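Local atomic coordinates of phosphotransferase system, HPr-related proteins (Thermoanaerobacter tengcongensis, PDB entry 3LE1), a protein that probably serves as the general phosphocarrier of the phosphoenolpyruvate-dependent sugar phosphotransferase system, which phosphorylates sugars as they are carried across the cell membrane. Residues F22-S27 and A44-I50; F29-I33 and E72-L77. One frame throughout, in Å; residues are numbered along the deposited sequence.

Contact 1 (F22-S27 and A44-I50); sequences FVQTAS and AKSIMGI
Val-23 rests with both methyls on the bend that leads into helix 47-53. With CG1 anti to the backbone N (chi1 167°), its branches spread over successive carbonyls: CG1 lies 3.4 Å from Lys-45 O, and CG2 lies against Ala-44 O and 3.9 Å from CG1 of Ile-50. Lys-45, extended beyond CG, passes along Ala-26 and Ser-27; its CG passes Ser-27 OG and its CE comes 3.5 Å from Ala-26 O. The ammonium binds Ser-31 O and Phe-29 O, and a water links it to Ser-27 O. The methyl of Ala-44 lies 3.7 Å from CE2 of Phe-22, whose ring also meets CD1 of Ile-50. An alanine in place of Phe-22 would probably open a gap beside the Ala-44 methyl and leave CD1 of Ile-50 without its aromatic partner. Ser-46 caps the second helix, its OG accepting from Gly-49 N (3.1 Å); the equivalent serine is the regulatory phosphorylation site in HPr of many Gram-positive bacteria. The contact thus joins two helices on one face of the antiparallel sheet, as in the open-faced beta-sandwich of HPr.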
ATOM      1  N   PHE A  22      -3.132  -4.387   4.609  1.00 22.70           N
ATOM      2  CA  PHE A  22      -2.799  -3.221   3.810  1.00 19.74           C
ATOM      3  C   PHE A  22      -4.060  -2.423   3.516  1.00 20.59           C
ATOM      4  O   PHE A  22      -4.102  -1.226   3.776  1.00 22.03           O
ATOM      5  CB  PHE A  22      -2.108  -3.640   2.513  1.00 18.41           C
ATOM      6  CG  PHE A  22      -1.609  -2.484   1.686  1.00 17.00           C
ATOM      7  CD1 PHE A  22      -0.326  -1.988   1.861  1.00 16.44           C
ATOM      8  CD2 PHE A  22      -2.420  -1.899   0.726  1.00 16.57           C
ATOM      9  CE1 PHE A  22       0.131  -0.932   1.095  1.00 15.83           C
ATOM     10  CE2 PHE A  22      -1.960  -0.842  -0.045  1.00 16.35           C
ATOM     11  CZ  PHE A  22      -0.684  -0.365   0.143  1.00 14.61           C
ATOM     12  N   VAL A  23      -5.093  -3.098   3.002  1.00 21.17           N
ATOM     13  CA  VAL A  23      -6.353  -2.457   2.646  1.00 22.73           C
ATOM     14  C   VAL A  23      -7.047  -1.953   3.902  1.00 23.40           C
ATOM     15  O   VAL A  23      -7.662  -0.886   3.912  1.00 21.40           O
ATOM     16  CB  VAL A  23      -7.289  -3.441   1.916  1.00 21.70           C
ATOM     17  CG1 VAL A  23      -8.699  -2.877   1.823  1.00 22.99           C
ATOM     18  CG2 VAL A  23      -6.747  -3.771   0.534  1.00 21.38           C
ATOM     19  N   GLN A  24      -6.932  -2.751   4.955  1.00 24.03           N
ATOM     20  CA  GLN A  24      -7.430  -2.410   6.271  1.00 25.74           C
ATOM     21  C   GLN A  24      -6.831  -1.090   6.750  1.00 23.01           C
ATOM     22  O   GLN A  24      -7.540  -0.193   7.178  1.00 23.46           O
ATOM     23  CB  GLN A  24      -7.060  -3.537   7.238  1.00 31.17           C
ATOM     24  N   THR A  25      -5.514  -0.983   6.666  1.00 21.37           N
ATOM     25  CA  THR A  25      -4.824   0.205   7.130  1.00 21.43           C
ATOM     26  C   THR A  25      -5.161   1.404   6.244  1.00 20.79           C
ATOM     27  O   THR A  25      -5.482   2.486   6.748  1.00 19.86           O
ATOM     28  CB  THR A  25      -3.303  -0.041   7.201  1.00 19.58           C
ATOM     29  OG1 THR A  25      -3.043  -1.086   8.151  1.00 19.31           O
ATOM     30  CG2 THR A  25      -2.556   1.212   7.618  1.00 18.20           C
ATOM     31  N   ALA A  26      -5.107   1.212   4.928  1.00 19.68           N
ATOM     32  CA  ALA A  26      -5.453   2.284   3.996  1.00 17.01           C
ATOM     33  C   ALA A  26      -6.857   2.780   4.281  1.00 15.33           C
ATOM     34  O   ALA A  26      -7.130   3.983   4.239  1.00 15.58           O
ATOM     35  CB  ALA A  26      -5.352   1.801   2.555  1.00 17.39           C
ATOM     36  N   SER A  27      -7.749   1.843   4.580  1.00 17.52           N
ATOM     37  CA  SER A  27      -9.156   2.166   4.775  1.00 18.88           C
ATOM     38  C   SER A  27      -9.413   2.936   6.077  1.00 19.02           C
ATOM     39  O   SER A  27     -10.511   3.417   6.304  1.00 20.06           O
ATOM     40  CB  SER A  27     -10.013   0.894   4.714  1.00 21.65           C
ATOM     41  OG  SER A  27      -9.975   0.298   3.419  1.00 21.93           O
ATOM     42  N   ALA A  44      -5.887   1.719  -3.244  1.00 19.76           N
ATOM     43  CA  ALA A  44      -5.291   0.930  -2.164  1.00 19.86           C
ATOM     44  C   ALA A  44      -6.329   0.351  -1.205  1.00 20.17           C
ATOM     45  O   ALA A  44      -6.020  -0.536  -0.404  1.00 18.78           O
ATOM     46  CB  ALA A  44      -4.281   1.771  -1.389  1.00 19.13           C
ATOM     47  N   LYS A  45      -7.547   0.872  -1.285  1.00 21.69           N
ATOM     48  CA  LYS A  45      -8.666   0.398  -0.471  1.00 19.43           C
ATOM     49  C   LYS A  45      -9.424  -0.728  -1.184  1.00 21.10           C
ATOM     50  O   LYS A  45     -10.416  -1.234  -0.660  1.00 21.19           O
ATOM     51  CB  LYS A  45      -9.621   1.555  -0.152  1.00 17.13           C
ATOM     52  CG  LYS A  45      -8.997   2.670   0.692  1.00 17.02           C
ATOM     53  CD  LYS A  45      -9.894   3.895   0.790  1.00 16.92           C
ATOM     54  CE  LYS A  45      -9.203   5.009   1.572  1.00 16.42           C
ATOM     55  NZ  LYS A  45     -10.096   6.154   1.854  1.00 16.77           N
ATOM     56  N   SER A  46      -8.955  -1.116  -2.373  1.00 22.16           N
ATOM     57  CA  SER A  46      -9.597  -2.178  -3.159  1.00 21.58           C
ATOM     58  C   SER A  46      -8.764  -3.457  -3.218  1.00 22.08           C
ATOM     59  O   SER A  46      -7.683  -3.488  -3.820  1.00 20.20           O
ATOM     60  CB  SER A  46      -9.924  -1.694  -4.578  1.00 22.82           C
ATOM     61  OG  SER A  46     -10.206  -2.784  -5.452  1.00 24.19           O
ATOM     62  N   ILE A  47      -9.285  -4.510  -2.592  1.00 25.00           N
ATOM     63  CA  ILE A  47      -8.616  -5.802  -2.555  1.00 27.04           C
ATOM     64  C   ILE A  47      -8.476  -6.409  -3.953  1.00 28.49           C
ATOM     65  O   ILE A  47      -7.462  -7.013  -4.265  1.00 27.53           O
ATOM     66  CB  ILE A  47      -9.345  -6.794  -1.617  1.00 26.98           C
ATOM     67  CG1 ILE A  47      -8.436  -7.985  -1.288  1.00 27.35           C
ATOM     68  CG2 ILE A  47     -10.652  -7.256  -2.243  1.00 26.41           C
ATOM     69  CD1 ILE A  47      -7.067  -7.584  -0.770  1.00 27.96           C
ATOM     70  N   MET A  48      -9.491  -6.247  -4.798  1.00 29.79           N
ATOM     71  CA  MET A  48      -9.388  -6.726  -6.175  1.00 30.18           C
ATOM     72  C   MET A  48      -8.255  -6.001  -6.905  1.00 29.79           C
ATOM     73  O   MET A  48      -7.486  -6.616  -7.646  1.00 30.40           O
ATOM     74  CB  MET A  48     -10.715  -6.547  -6.920  1.00 31.41           C
ATOM     75  CG  MET A  48     -10.682  -7.025  -8.376  1.00 31.76           C
ATOM     76  SD  MET A  48     -12.229  -6.730  -9.264  1.00 25.46           S
ATOM     77  CE  MET A  48     -11.863  -7.549 -10.806  1.00 31.58           C
ATOM     78  N   GLY A  49      -8.155  -4.692  -6.673  1.00 27.81           N
ATOM     79  CA  GLY A  49      -7.103  -3.887  -7.270  1.00 25.34           C
ATOM     80  C   GLY A  49      -5.720  -4.316  -6.808  1.00 22.78           C
ATOM     81  O   GLY A  49      -4.824  -4.527  -7.614  1.00 23.78           O
ATOM     82  N   ILE A  50      -5.547  -4.433  -5.497  1.00 20.37           N
ATOM     83  CA  ILE A  50      -4.300  -4.947  -4.942  1.00 19.95           C
ATOM     84  C   ILE A  50      -3.920  -6.276  -5.602  1.00 19.68           C
ATOM     85  O   ILE A  50      -2.794  -6.445  -6.072  1.00 18.48           O
ATOM     86  CB  ILE A  50      -4.388  -5.089  -3.401  1.00 18.22           C
ATOM     87  CG1 ILE A  50      -4.638  -3.715  -2.766  1.00 17.70           C
ATOM     88  CG2 ILE A  50      -3.118  -5.714  -2.833  1.00 17.02           C
ATOM     89  CD1 ILE A  50      -3.514  -2.719  -3.010  1.00 17.23           C
TER
HETATM   90  O   HOH W   1     -11.883   4.437   3.667  1.00 35.04           O

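Contact 2 (F29-I33 and E72-L77); sequences FSSQI and EAIKAL
Glu-72 O takes the backbone N-H of Ala-76 at 2.9 Å and also lies against the ring of Phe-29, whose CZ is 3.6 Å from it. The ring thus lies along the early turns of helix 70-82, which in the HPr fold, an open-faced beta-sandwich, packs on the four-stranded antiparallel sheet with the other helices. Phe-29 sits in the loop ahead of strand 32-37. Its CG is anti to the carbonyl carbon (chi1 -59°), a setting that lays the ring flat across the helix. Ala-76 supports the far end, CB 3.5 Å from CZ. The small side chains of Ala-73 and Ala-76 probably permit so close an approach. Deeper in, Ile-33 on the strand faces the same helix: its CD1 lies 4.0 Å from the methyl of Ala-73, while CG2 of Ile-33 and CD1 of Leu-77 meet tip to tip at 3.9 Å. Leu-63 and Ala-65 of strand 60-66 continue this apolar layer, and Phe-22 and Thr-25 of helix 16-26 border it at Leu-77. The loop is tied to the helix's approach by Asp-69, whose carboxylate accepts from Ser-31 OG with one oxygen and from Ser-30 N with the other. At the middle of the ring, Ala-73 makes a CH-pi contact: its CA stands 3.4 Å from the centroid of Phe-29, only 3° off the ring normal.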
ATOM      1  N   PHE A  29      -8.120   5.734   6.649  1.00 15.51           N
ATOM      2  CA  PHE A  29      -7.956   7.144   6.301  1.00 14.17           C
ATOM      3  C   PHE A  29      -8.969   7.645   5.275  1.00 16.05           C
ATOM      4  O   PHE A  29      -9.484   6.870   4.463  1.00 18.44           O
ATOM      5  CB  PHE A  29      -6.516   7.398   5.826  1.00 11.35           C
ATOM      6  CG  PHE A  29      -5.478   7.044   6.857  1.00 10.01           C
ATOM      7  CD1 PHE A  29      -5.068   7.987   7.781  1.00 11.38           C
ATOM      8  CD2 PHE A  29      -4.938   5.764   6.924  1.00  9.64           C
ATOM      9  CE1 PHE A  29      -4.132   7.679   8.741  1.00 10.87           C
ATOM     10  CE2 PHE A  29      -3.992   5.440   7.893  1.00  9.57           C
ATOM     11  CZ  PHE A  29      -3.587   6.401   8.803  1.00 11.32           C
ATOM     12  N   SER A  30      -9.266   8.939   5.321  1.00 15.89           N
ATOM     13  CA  SER A  30     -10.282   9.515   4.432  1.00 19.23           C
ATOM     14  C   SER A  30      -9.765   9.792   3.027  1.00 19.51           C
ATOM     15  O   SER A  30     -10.522   9.787   2.063  1.00 19.65           O
ATOM     16  CB  SER A  30     -10.846  10.810   5.018  1.00 22.01           C
ATOM     17  OG  SER A  30      -9.806  11.709   5.348  1.00 23.55           O
ATOM     18  N   SER A  31      -8.472  10.073   2.925  1.00 17.70           N
ATOM     19  CA  SER A  31      -7.835  10.319   1.641  1.00 17.01           C
ATOM     20  C   SER A  31      -8.126   9.226   0.618  1.00 17.35           C
ATOM     21  O   SER A  31      -8.300   8.056   0.967  1.00 13.59           O
ATOM     22  CB  SER A  31      -6.322  10.397   1.820  1.00 14.58           C
ATOM     23  OG  SER A  31      -5.951  11.604   2.451  1.00 13.81           O
ATOM     24  N   GLN A  32      -8.120   9.612  -0.651  1.00 19.94           N
ATOM     25  CA  GLN A  32      -7.976   8.654  -1.725  1.00 21.82           C
ATOM     26  C   GLN A  32      -6.528   8.193  -1.720  1.00 21.58           C
ATOM     27  O   GLN A  32      -5.614   9.009  -1.604  1.00 22.23           O
ATOM     28  CB  GLN A  32      -8.316   9.310  -3.054  1.00 23.98           C
ATOM     29  CG  GLN A  32      -9.797   9.419  -3.293  1.00 26.13           C
ATOM     30  CD  GLN A  32     -10.087   9.825  -4.708  1.00 28.37           C
ATOM     31  OE1 GLN A  32     -10.550   9.019  -5.514  1.00 30.13           O
ATOM     32  NE2 GLN A  32      -9.787  11.072  -5.033  1.00 28.49           N
ATOM     33  N   ILE A  33      -6.321   6.885  -1.813  1.00 18.06           N
ATOM     34  CA  ILE A  33      -4.975   6.316  -1.765  1.00 16.16           C
ATOM     35  C   ILE A  33      -4.751   5.343  -2.918  1.00 17.03           C
ATOM     36  O   ILE A  33      -5.629   4.541  -3.244  1.00 18.29           O
ATOM     37  CB  ILE A  33      -4.691   5.572  -0.439  1.00 14.51           C
ATOM     38  CG1 ILE A  33      -5.107   6.408   0.771  1.00 13.60           C
ATOM     39  CG2 ILE A  33      -3.209   5.220  -0.346  1.00 15.31           C
ATOM     40  CD1 ILE A  33      -5.124   5.599   2.051  1.00 13.98           C
ATOM     41  N   GLU A  72      -0.338  11.283   6.749  1.00 17.79           N
ATOM     42  CA  GLU A  72      -0.313  10.251   7.780  1.00 15.16           C
ATOM     43  C   GLU A  72      -0.871   8.910   7.291  1.00 13.93           C
ATOM     44  O   GLU A  72      -0.487   7.852   7.800  1.00 13.03           O
ATOM     45  CB  GLU A  72      -1.021  10.741   9.039  1.00 14.62           C
ATOM     46  CG  GLU A  72      -0.130  11.740   9.773  1.00 15.91           C
ATOM     47  CD  GLU A  72      -0.898  12.704  10.654  1.00 15.91           C
ATOM     48  OE1 GLU A  72      -1.723  13.494  10.125  1.00 11.10           O
ATOM     49  OE2 GLU A  72      -0.634  12.683  11.878  1.00 19.05           O
ATOM     50  N   ALA A  73      -1.728   8.962   6.278  1.00 15.40           N
ATOM     51  CA  ALA A  73      -2.173   7.761   5.594  1.00 16.53           C
ATOM     52  C   ALA A  73      -0.961   7.081   4.952  1.00 15.51           C
ATOM     53  O   ALA A  73      -0.736   5.867   5.131  1.00 16.28           O
ATOM     54  CB  ALA A  73      -3.215   8.101   4.542  1.00 15.48           C
ATOM     55  N   ILE A  74      -0.147   7.855   4.230  1.00 13.10           N
ATOM     56  CA  ILE A  74       1.033   7.276   3.604  1.00 13.29           C
ATOM     57  C   ILE A  74       1.992   6.762   4.682  1.00 14.59           C
ATOM     58  O   ILE A  74       2.511   5.657   4.579  1.00 16.73           O
ATOM     59  CB  ILE A  74       1.718   8.283   2.650  1.00 13.16           C
ATOM     60  CG1 ILE A  74       0.816   8.538   1.426  1.00 11.66           C
ATOM     61  CG2 ILE A  74       3.088   7.776   2.225  1.00 14.68           C
ATOM     62  CD1 ILE A  74       0.557   7.268   0.604  1.00 12.39           C
ATOM     63  N   LYS A  75       2.198   7.547   5.736  1.00 14.86           N
ATOM     64  CA  LYS A  75       3.105   7.132   6.799  1.00 17.32           C
ATOM     65  C   LYS A  75       2.663   5.808   7.425  1.00 17.06           C
ATOM     66  O   LYS A  75       3.487   4.929   7.714  1.00 18.20           O
ATOM     67  CB  LYS A  75       3.206   8.199   7.879  1.00 18.82           C
ATOM     68  CG  LYS A  75       4.031   7.743   9.056  1.00 21.79           C
ATOM     69  CD  LYS A  75       4.554   8.898   9.854  1.00 23.29           C
ATOM     70  N   ALA A  76       1.357   5.658   7.619  1.00 17.70           N
ATOM     71  CA  ALA A  76       0.824   4.442   8.228  1.00 16.77           C
ATOM     72  C   ALA A  76       1.131   3.213   7.366  1.00 15.14           C
ATOM     73  O   ALA A  76       1.440   2.121   7.870  1.00 14.80           O
ATOM     74  CB  ALA A  76      -0.670   4.576   8.442  1.00 16.48           C
ATOM     75  N   LEU A  77       1.049   3.395   6.057  1.00 14.51           N
ATOM     76  CA  LEU A  77       1.335   2.307   5.127  1.00 16.11           C
ATOM     77  C   LEU A  77       2.834   2.011   5.054  1.00 17.70           C
ATOM     78  O   LEU A  77       3.256   0.842   5.010  1.00 17.33           O
ATOM     79  CB  LEU A  77       0.779   2.660   3.746  1.00 13.02           C
ATOM     80  CG  LEU A  77      -0.751   2.657   3.728  1.00 12.83           C
ATOM     81  CD1 LEU A  77      -1.295   3.307   2.459  1.00 12.16           C
ATOM     82  CD2 LEU A  77      -1.341   1.254   3.920  1.00 14.92           C
TER

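How the contacts relate
The two contacts have centres about 11 Å apart and interleave along the chain, in the order 22-27, 29-33, 44-50, 72-77. Helix 16-26 leads through a short loop into strand 32-37, so the first segments of both contacts are near neighbours in sequence, while their partners diverge: contact 1 takes the entry to helix 47-53, contact 2 helix 70-82. Lys-45 of contact 1 reaches the backbone of the loop of contact 2, and Ile-33 CD1 packs 3.4 Å from Ala-26 O. Between them they involve all three helices, which lie on one face of the antiparallel sheet of this single compact domain.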